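Local coordinates for transcriptional regulator, IclR family (PDB 3R4K), which probably controls transcription by binding DNA through an N-terminal winged helix-turn-helix domain, with a C-terminal domain that may sense a small effector, at residues 50-55 and 59-64; 195-200 and 221-226; 143-148 and 202-207. All coordinates share one frame; numbering follows the deposited sequence.

Interaction 1 of 3, residues 50-55 and 59-64; sequences FVEQVE and SYRLGP
The two-stranded wing of the winged helix-turn-helix domain is built here by an antiparallel hairpin, in which E52 of strand 51-54 faces R61 of strand 59-62. The two form a hydrogen-bonded pair: E52 N donates to R61 O at 2.8 Å and R61 N returns a bond to E52 O at 3.0 Å. Their side chains leave from the same face of the hairpin and run alongside each other. Each CG sits between its own backbone N and carbonyl carbon (chi1 66° for E52, 67° for R61), and the chains then extend in step, which brings carboxylate and guanidinium nearly coplanar, with planes 17° apart. The guanidinium meets the acid side-on, yet both nitrogens converge on one oxygen: R61 NE and R61 NH2 each lie 2.8 Å from E52 OE2. On the opposite face, Q53 and Y60 make a non-hydrogen-bonded pair. Q53 CG lies 3.8 Å from Y60 CE1, and the amide stands almost perpendicular to the phenol ring, which also packs on Y39 and M42 of helix 35-47. V51, whose side chain diverges from that of L62, packs on M42 and L45 of the same helix. Where the strands run out, G63 N donates to F50 O at 2.7 Å, and the ring carbon P64 CD comes to 3.8 Å from E52 OE1. V51 and Y60 are thus turned to the helices, while E52 and R61 lie on the other face as a charged pair. There E52 OE2 also forms a salt bridge with R73 of the second subunit, so three arginine nitrogens share one carboxylate oxygen, a setting that probably stabilises its negative charge and ties the wing to the dimer partner.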
loop_
_atom_site.group_PDB
_atom_site.type_symbol
_atom_site.label_atom_id
_atom_site.label_comp_id
_atom_site.label_asym_id
_atom_site.label_seq_id
_atom_site.Cartn_x
_atom_site.Cartn_y
_atom_site.Cartn_z
ATOM N N PHE A 50 -6.531 14.380 4.147
ATOM C CA PHE A 50 -7.240 13.364 3.381
ATOM C C PHE A 50 -7.557 13.857 1.991
ATOM O O PHE A 50 -7.635 13.036 1.092
ATOM C CB PHE A 50 -8.510 12.934 4.117
ATOM C CG PHE A 50 -8.215 11.859 5.141
ATOM C CD1 PHE A 50 -7.427 12.132 6.262
ATOM C CD2 PHE A 50 -8.741 10.579 5.003
ATOM C CE1 PHE A 50 -7.132 11.133 7.195
ATOM C CE2 PHE A 50 -8.495 9.592 5.970
ATOM C CZ PHE A 50 -7.668 9.866 7.040
ATOM N N VAL A 51 -7.790 15.170 1.811
ATOM C CA VAL A 51 -8.030 15.755 0.497
ATOM C C VAL A 51 -7.131 16.998 0.344
ATOM O O VAL A 51 -6.621 17.528 1.334
ATOM C CB VAL A 51 -9.528 16.064 0.158
ATOM C CG1 VAL A 51 -10.455 14.928 0.547
ATOM C CG2 VAL A 51 -10.007 17.389 0.746
ATOM N N GLU A 52 -6.917 17.445 -0.898
ATOM C CA GLU A 52 -6.180 18.682 -1.141
ATOM C C GLU A 52 -6.748 19.392 -2.368
ATOM O O GLU A 52 -7.338 18.747 -3.238
ATOM C CB GLU A 52 -4.657 18.480 -1.230
ATOM C CG GLU A 52 -4.133 17.664 -2.391
ATOM C CD GLU A 52 -2.621 17.602 -2.440
ATOM O OE1 GLU A 52 -1.973 17.686 -1.371
ATOM O OE2 GLU A 52 -2.079 17.454 -3.556
ATOM N N GLN A 53 -6.626 20.724 -2.388
ATOM C CA GLN A 53 -7.097 21.547 -3.500
ATOM C C GLN A 53 -6.062 21.497 -4.590
ATOM O O GLN A 53 -4.870 21.581 -4.286
ATOM C CB GLN A 53 -7.356 22.994 -3.056
ATOM C CG GLN A 53 -8.614 23.161 -2.201
ATOM C CD GLN A 53 -8.904 24.594 -1.792
ATOM O OE1 GLN A 53 -8.387 25.560 -2.369
ATOM N NE2 GLN A 53 -9.781 24.765 -0.807
ATOM N N VAL A 54 -6.495 21.310 -5.853
ATOM C CA VAL A 54 -5.577 21.271 -7.000
ATOM C C VAL A 54 -5.344 22.745 -7.441
ATOM O O VAL A 54 -6.295 23.530 -7.438
ATOM C CB VAL A 54 -6.029 20.299 -8.143
ATOM C CG1 VAL A 54 -7.073 19.299 -7.661
ATOM C CG2 VAL A 54 -6.505 21.022 -9.403
ATOM N N GLU A 55 -4.075 23.123 -7.740
ATOM C CA GLU A 55 -3.637 24.486 -8.122
ATOM C C GLU A 55 -4.677 25.249 -8.962
ATOM O O GLU A 55 -5.059 26.366 -8.595
ATOM C CB GLU A 55 -2.292 24.456 -8.875
ATOM N N SER A 59 -11.045 22.528 -7.387
ATOM C CA SER A 59 -11.029 21.103 -7.668
ATOM C C SER A 59 -10.331 20.420 -6.503
ATOM O O SER A 59 -9.466 21.018 -5.864
ATOM C CB SER A 59 -10.309 20.846 -8.989
ATOM O OG SER A 59 -10.058 19.476 -9.258
ATOM N N TYR A 60 -10.721 19.195 -6.201
ATOM C CA TYR A 60 -10.095 18.446 -5.124
ATOM C C TYR A 60 -9.569 17.130 -5.621
ATOM O O TYR A 60 -10.137 16.529 -6.538
ATOM C CB TYR A 60 -11.079 18.169 -3.982
ATOM C CG TYR A 60 -11.738 19.379 -3.358
ATOM C CD1 TYR A 60 -11.130 20.065 -2.308
ATOM C CD2 TYR A 60 -13.020 19.772 -3.736
ATOM C CE1 TYR A 60 -11.756 21.145 -1.690
ATOM C CE2 TYR A 60 -13.660 20.843 -3.118
ATOM C CZ TYR A 60 -13.028 21.520 -2.089
ATOM O OH TYR A 60 -13.658 22.567 -1.469
ATOM N N ARG A 61 -8.501 16.672 -4.993
ATOM C CA ARG A 61 -7.918 15.358 -5.213
ATOM C C ARG A 61 -7.582 14.794 -3.841
ATOM O O ARG A 61 -7.584 15.539 -2.849
ATOM C CB ARG A 61 -6.711 15.395 -6.153
ATOM C CG ARG A 61 -5.503 16.110 -5.598
ATOM C CD ARG A 61 -4.394 16.077 -6.602
ATOM N NE ARG A 61 -3.129 16.487 -6.001
ATOM C CZ ARG A 61 -2.014 16.705 -6.689
ATOM N NH1 ARG A 61 -2.006 16.580 -8.012
ATOM N NH2 ARG A 61 -0.901 17.068 -6.062
ATOM N N LEU A 62 -7.317 13.491 -3.772
ATOM C CA LEU A 62 -6.986 12.854 -2.507
ATOM C C LEU A 62 -5.640 13.360 -1.961
ATOM O O LEU A 62 -4.760 13.755 -2.723
ATOM C CB LEU A 62 -7.032 11.329 -2.618
ATOM C CG LEU A 62 -8.468 10.781 -2.697
ATOM C CD1 LEU A 62 -8.474 9.437 -3.207
ATOM C CD2 LEU A 62 -9.156 10.767 -1.328
ATOM N N GLY A 63 -5.575 13.463 -0.638
ATOM C CA GLY A 63 -4.442 13.981 0.123
ATOM C C GLY A 63 -3.374 12.966 0.514
ATOM O O GLY A 63 -3.569 11.752 0.411
ATOM N N PRO A 64 -2.224 13.444 1.025
ATOM C CA PRO A 64 -1.105 12.512 1.316
ATOM C C PRO A 64 -1.162 11.739 2.621
ATOM O O PRO A 64 -0.421 10.770 2.765
ATOM C CB PRO A 64 0.106 13.440 1.350
ATOM C CG PRO A 64 -0.450 14.770 1.788
ATOM C CD PRO A 64 -1.822 14.861 1.195
#

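Interaction 2 of 3, residues 195-200 and 221-226; sequences EVHSHA and SRMTPD
Between S221 and D226 the chain meets H197 and H199 of strand 196-204 through a single side chain, the selenomethionine M223. The short 3-10 turn at 221-222 brings in R222, whose guanidinium turns elsewhere, to a salt bridge with E96 and a hydrogen bond to the carbonyl of T121. Next comes M223, the centre of an inverse gamma turn closed by a weak bond from T224 N to R222 O. Its CG stands anti to the backbone N (chi1 -162°), and the chain then bends at both following torsions, curling against the H197 imidazole. M223 CG lies over one face of that ring, offset toward the rim, 3.4 Å from H197 ND1 in a CH-pi contact. The selenium sits almost exactly on the normal through the same ring, 4.4 Å from its centroid, and the terminal methyl M223 CE reaches 3.9 Å from H197 CG. H199 is met differently: M223 SE approaches the edge of its ring, 3.9 Å from H199 CE1. H197 NE2 is bonded to Q187 OE1 on strand 186-189, which would fix the rotation of the imidazole that M223 covers. Beyond the turn, T224 takes the N-cap position, OG1 accepting from Q227 N, and P225 and D226 lead into helix 225-245. M223 therefore lies where the chain passes from strand 210-219 to this helix. It touches K228 and I231 of the helix's first turns, while H199 packs on I231 and L235, and strand 196-204 lies between strands 210-219 and 186-189 in the sheet.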
loop_
_atom_site.group_PDB
_atom_site.type_symbol
_atom_site.label_atom_id
_atom_site.label_comp_id
_atom_site.label_asym_id
_atom_site.label_seq_id
_atom_site.Cartn_x
_atom_site.Cartn_y
_atom_site.Cartn_z
ATOM N N GLU A 195 -8.250 -35.388 -13.561
ATOM C CA GLU A 195 -9.503 -35.591 -12.808
ATOM C C GLU A 195 -9.739 -34.496 -11.730
ATOM O O GLU A 195 -10.445 -34.720 -10.730
ATOM C CB GLU A 195 -9.599 -37.014 -12.198
ATOM C CG GLU A 195 -9.355 -38.176 -13.167
ATOM C CD GLU A 195 -9.966 -38.091 -14.559
ATOM O OE1 GLU A 195 -11.203 -38.252 -14.683
ATOM O OE2 GLU A 195 -9.198 -37.885 -15.527
ATOM N N VAL A 196 -9.213 -33.286 -11.985
ATOM C CA VAL A 196 -9.455 -32.137 -11.120
ATOM C C VAL A 196 -10.150 -31.077 -11.962
ATOM O O VAL A 196 -9.631 -30.695 -13.015
ATOM C CB VAL A 196 -8.187 -31.598 -10.409
ATOM C CG1 VAL A 196 -8.517 -30.366 -9.567
ATOM C CG2 VAL A 196 -7.550 -32.678 -9.540
ATOM N N HIS A 197 -11.335 -30.639 -11.521
ATOM C CA HIS A 197 -12.123 -29.590 -12.171
ATOM C C HIS A 197 -12.024 -28.332 -11.317
ATOM O O HIS A 197 -12.519 -28.322 -10.189
ATOM C CB HIS A 197 -13.593 -30.018 -12.370
ATOM C CG HIS A 197 -14.393 -29.077 -13.212
ATOM N ND1 HIS A 197 -15.300 -29.547 -14.149
ATOM C CD2 HIS A 197 -14.397 -27.724 -13.245
ATOM C CE1 HIS A 197 -15.836 -28.473 -14.700
ATOM N NE2 HIS A 197 -15.314 -27.355 -14.194
ATOM N N SER A 198 -11.365 -27.289 -11.837
ATOM C CA SER A 198 -11.182 -26.041 -11.116
ATOM C C SER A 198 -11.942 -24.860 -11.740
ATOM O O SER A 198 -12.169 -24.811 -12.951
ATOM C CB SER A 198 -9.700 -25.688 -10.996
ATOM O OG SER A 198 -8.814 -26.544 -11.703
ATOM N N HIS A 199 -12.353 -23.923 -10.871
ATOM C CA HIS A 199 -13.017 -22.648 -11.146
ATOM C C HIS A 199 -12.172 -21.558 -10.523
ATOM O O HIS A 199 -11.745 -21.725 -9.376
ATOM C CB HIS A 199 -14.425 -22.613 -10.530
ATOM C CG HIS A 199 -15.444 -23.463 -11.205
ATOM N ND1 HIS A 199 -15.500 -24.829 -10.991
ATOM C CD2 HIS A 199 -16.483 -23.098 -11.992
ATOM C CE1 HIS A 199 -16.532 -25.256 -11.694
ATOM N NE2 HIS A 199 -17.153 -24.249 -12.315
ATOM N N ALA A 200 -11.929 -20.446 -11.234
ATOM C CA ALA A 200 -11.126 -19.360 -10.664
ATOM C C ALA A 200 -11.564 -17.996 -11.135
ATOM O O ALA A 200 -12.037 -17.838 -12.259
ATOM C CB ALA A 200 -9.654 -19.554 -10.977
ATOM N N SER A 221 -15.385 -36.222 -10.540
ATOM C CA SER A 221 -16.463 -37.114 -10.085
ATOM C C SER A 221 -17.547 -36.391 -9.243
ATOM O O SER A 221 -18.672 -36.888 -9.153
ATOM C CB SER A 221 -15.885 -38.291 -9.290
ATOM O OG SER A 221 -15.299 -37.925 -8.046
ATOM N N ARG A 222 -17.214 -35.230 -8.643
ATOM C CA ARG A 222 -18.138 -34.453 -7.812
ATOM C C ARG A 222 -18.672 -33.189 -8.509
ATOM O O ARG A 222 -19.406 -32.402 -7.889
ATOM C CB ARG A 222 -17.458 -34.067 -6.498
ATOM C CG ARG A 222 -17.565 -35.158 -5.460
ATOM C CD ARG A 222 -17.685 -34.612 -4.049
ATOM N NE ARG A 222 -16.526 -33.795 -3.673
ATOM C CZ ARG A 222 -15.442 -34.251 -3.056
ATOM N NH1 ARG A 222 -15.339 -35.540 -2.740
ATOM N NH2 ARG A 222 -14.453 -33.423 -2.744
HETATM N N MSE A 223 -18.310 -32.988 -9.787
HETATM C CA MSE A 223 -18.772 -31.828 -10.539
HETATM C C MSE A 223 -20.167 -32.121 -11.114
HETATM O O MSE A 223 -20.331 -32.350 -12.315
HETATM C CB MSE A 223 -17.761 -31.453 -11.627
HETATM C CG MSE A 223 -17.953 -30.025 -12.138
HETATM SE SE MSE A 223 -18.100 -28.662 -10.731
HETATM C CE MSE A 223 -16.454 -28.955 -9.911
ATOM N N THR A 224 -21.164 -32.146 -10.217
ATOM C CA THR A 224 -22.571 -32.429 -10.512
ATOM C C THR A 224 -23.245 -31.206 -11.105
ATOM O O THR A 224 -22.721 -30.097 -10.935
ATOM C CB THR A 224 -23.326 -32.865 -9.225
ATOM O OG1 THR A 224 -23.335 -31.798 -8.271
ATOM C CG2 THR A 224 -22.787 -34.152 -8.617
ATOM N N PRO A 225 -24.452 -31.358 -11.721
ATOM C CA PRO A 225 -25.170 -30.176 -12.233
ATOM C C PRO A 225 -25.378 -29.100 -11.164
ATOM O O PRO A 225 -25.196 -27.923 -11.452
ATOM C CB PRO A 225 -26.508 -30.762 -12.697
ATOM C CG PRO A 225 -26.204 -32.177 -13.016
ATOM C CD PRO A 225 -25.215 -32.600 -11.987
ATOM N N ASP A 226 -25.698 -29.512 -9.920
ATOM C CA ASP A 226 -25.905 -28.592 -8.801
ATOM C C ASP A 226 -24.624 -27.857 -8.433
ATOM O O ASP A 226 -24.685 -26.648 -8.219
ATOM C CB ASP A 226 -26.475 -29.317 -7.570
ATOM C CG ASP A 226 -27.642 -28.556 -6.958
ATOM O OD1 ASP A 226 -27.471 -27.349 -6.648
ATOM O OD2 ASP A 226 -28.747 -29.163 -6.806
#

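Interaction 3 of 3, residues 143-148 and 202-207; sequences LAYSEP and PIFGPD
Y145 and F204 make an aromatic pair of T-shaped geometry: the edge of F204 points at the face of Y145, with ring centroids 5.3 Å apart and planes at 89°. F204 CZ is the leading atom, 3.6 Å from Y145 CG and displaced from the ring centre toward the rim on the CB side, so that F204 CE1 also comes to 3.7 Å from Y145 CB. Aliphatic packing adds to this. P202, two residues earlier on strand 196-204 and on the same side of it, sets its CG 3.7 Å from both Y145 CD2 and Y145 CE2, and tyrosine and proline meet at a slant. Hydrogen bonds act around the pair and not within it: the tyrosine hydroxyl has a weak hydrogen bond with the carbonyl of R181, and a type I turn, with S146 N bonded to L143 O at 3.2 Å, shapes the chain around Y145. F204 is also edge-to-face with F254, and P202 touches the F254 side chain as well, so the aromatic cluster draws in the C-terminal tail. The arrangement is loop-to-sheet packing in the profilin-like, GAF-related C-terminal domain, where the loop joining helices 137-143 and 148-156 rests on the end of strand 196-204.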
loop_
_atom_site.group_PDB
_atom_site.type_symbol
_atom_site.label_atom_id
_atom_site.label_comp_id
_atom_site.label_asym_id
_atom_site.label_seq_id
_atom_site.Cartn_x
_atom_site.Cartn_y
_atom_site.Cartn_z
ATOM N N LEU A 143 -3.890 -14.503 -16.542
ATOM C CA LEU A 143 -3.473 -14.195 -17.917
ATOM C C LEU A 143 -4.492 -13.301 -18.620
ATOM O O LEU A 143 -4.113 -12.366 -19.318
ATOM C CB LEU A 143 -3.298 -15.500 -18.712
ATOM C CG LEU A 143 -2.121 -15.563 -19.675
ATOM C CD1 LEU A 143 -0.807 -15.181 -18.989
ATOM C CD2 LEU A 143 -2.002 -16.941 -20.280
ATOM N N ALA A 144 -5.782 -13.571 -18.404
ATOM C CA ALA A 144 -6.869 -12.836 -19.033
ATOM C C ALA A 144 -6.895 -11.343 -18.649
ATOM O O ALA A 144 -7.426 -10.528 -19.410
ATOM C CB ALA A 144 -8.192 -13.478 -18.676
ATOM N N TYR A 145 -6.303 -10.982 -17.499
ATOM C CA TYR A 145 -6.283 -9.598 -17.035
ATOM C C TYR A 145 -4.863 -9.048 -16.892
ATOM O O TYR A 145 -4.652 -8.016 -16.243
ATOM C CB TYR A 145 -7.076 -9.485 -15.734
ATOM C CG TYR A 145 -8.551 -9.704 -15.981
ATOM C CD1 TYR A 145 -9.338 -8.695 -16.516
ATOM C CD2 TYR A 145 -9.140 -10.948 -15.769
ATOM C CE1 TYR A 145 -10.690 -8.890 -16.767
ATOM C CE2 TYR A 145 -10.496 -11.158 -16.019
ATOM C CZ TYR A 145 -11.269 -10.119 -16.509
ATOM O OH TYR A 145 -12.609 -10.289 -16.726
ATOM N N SER A 146 -3.911 -9.700 -17.575
ATOM C CA SER A 146 -2.516 -9.301 -17.641
ATOM C C SER A 146 -2.279 -8.434 -18.898
ATOM O O SER A 146 -3.134 -8.383 -19.797
ATOM C CB SER A 146 -1.617 -10.532 -17.649
ATOM O OG SER A 146 -1.414 -11.013 -16.329
ATOM N N GLU A 147 -1.129 -7.736 -18.946
ATOM C CA GLU A 147 -0.755 -6.880 -20.074
ATOM C C GLU A 147 -0.576 -7.708 -21.352
ATOM O O GLU A 147 -0.016 -8.808 -21.285
ATOM C CB GLU A 147 0.531 -6.090 -19.774
ATOM C CG GLU A 147 0.320 -4.789 -19.017
ATOM C CD GLU A 147 -0.694 -3.815 -19.588
ATOM O OE1 GLU A 147 -0.433 -3.223 -20.663
ATOM O OE2 GLU A 147 -1.755 -3.644 -18.946
ATOM N N PRO A 148 -1.025 -7.194 -22.528
ATOM C CA PRO A 148 -0.882 -7.973 -23.773
ATOM C C PRO A 148 0.544 -8.479 -24.009
ATOM O O PRO A 148 0.700 -9.602 -24.479
ATOM C CB PRO A 148 -1.317 -6.984 -24.853
ATOM C CG PRO A 148 -2.256 -6.062 -24.158
ATOM C CD PRO A 148 -1.703 -5.903 -22.780
ATOM N N PRO A 202 -10.177 -13.694 -10.956
ATOM C CA PRO A 202 -8.988 -12.887 -10.651
ATOM C C PRO A 202 -9.192 -12.011 -9.405
ATOM O O PRO A 202 -10.320 -11.658 -9.060
ATOM C CB PRO A 202 -8.824 -12.037 -11.904
ATOM C CG PRO A 202 -10.235 -11.852 -12.402
ATOM C CD PRO A 202 -10.964 -13.110 -12.068
ATOM N N ILE A 203 -8.086 -11.693 -8.714
ATOM C CA ILE A 203 -8.051 -10.816 -7.550
ATOM C C ILE A 203 -7.284 -9.596 -8.002
ATOM O O ILE A 203 -6.208 -9.721 -8.609
ATOM C CB ILE A 203 -7.452 -11.506 -6.284
ATOM C CG1 ILE A 203 -8.249 -12.774 -5.891
ATOM C CG2 ILE A 203 -7.339 -10.532 -5.090
ATOM C CD1 ILE A 203 -9.801 -12.580 -5.529
ATOM N N PHE A 204 -7.882 -8.426 -7.793
ATOM C CA PHE A 204 -7.295 -7.173 -8.220
ATOM C C PHE A 204 -6.859 -6.375 -7.023
ATOM O O PHE A 204 -7.582 -6.328 -6.022
ATOM C CB PHE A 204 -8.301 -6.378 -9.082
ATOM C CG PHE A 204 -8.709 -7.053 -10.373
ATOM C CD1 PHE A 204 -7.841 -7.096 -11.464
ATOM C CD2 PHE A 204 -9.973 -7.605 -10.516
ATOM C CE1 PHE A 204 -8.221 -7.722 -12.659
ATOM C CE2 PHE A 204 -10.356 -8.220 -11.718
ATOM C CZ PHE A 204 -9.480 -8.268 -12.783
ATOM N N GLY A 205 -5.703 -5.719 -7.146
ATOM C CA GLY A 205 -5.160 -4.861 -6.093
ATOM C C GLY A 205 -5.689 -3.437 -6.117
ATOM O O GLY A 205 -6.479 -3.077 -7.003
ATOM N N PRO A 206 -5.246 -2.590 -5.160
ATOM C CA PRO A 206 -5.714 -1.186 -5.119
ATOM C C PRO A 206 -5.446 -0.373 -6.400
ATOM O O PRO A 206 -6.232 0.525 -6.714
ATOM C CB PRO A 206 -4.957 -0.595 -3.928
ATOM C CG PRO A 206 -4.620 -1.767 -3.059
ATOM C CD PRO A 206 -4.322 -2.868 -4.045
ATOM N N ASP A 207 -4.391 -0.719 -7.159
ATOM C CA ASP A 207 -4.009 -0.059 -8.409
ATOM C C ASP A 207 -4.789 -0.590 -9.650
ATOM O O ASP A 207 -4.496 -0.164 -10.777
ATOM C CB ASP A 207 -2.491 -0.223 -8.638
ATOM C CG ASP A 207 -1.976 -1.647 -8.753
ATOM O OD1 ASP A 207 -2.724 -2.584 -8.404
ATOM O OD2 ASP A 207 -0.808 -1.823 -9.134
#

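Interactions 2 and 3 are buried contacts of the C-terminal domain and share strand 196-204: its first half receives M223 at the entrance to helix 225-245, its end receives Y145 from an inter-helix loop, and the two centres lie about 25 Å apart. Both rely on rings met over a face or at an edge. Interaction 1 belongs to the DNA-binding domain, its centre about 49 Å from that of interaction 2 and on the other side of the chain's centre. It is only partly buried, and joins neighbouring strands by backbone hydrogen bonds and a salt bridge. Interactions 1 and 3 both touch the second subunit, interaction 1 through a salt bridge to its R73 and interaction 3 through packing of P206 on its A71.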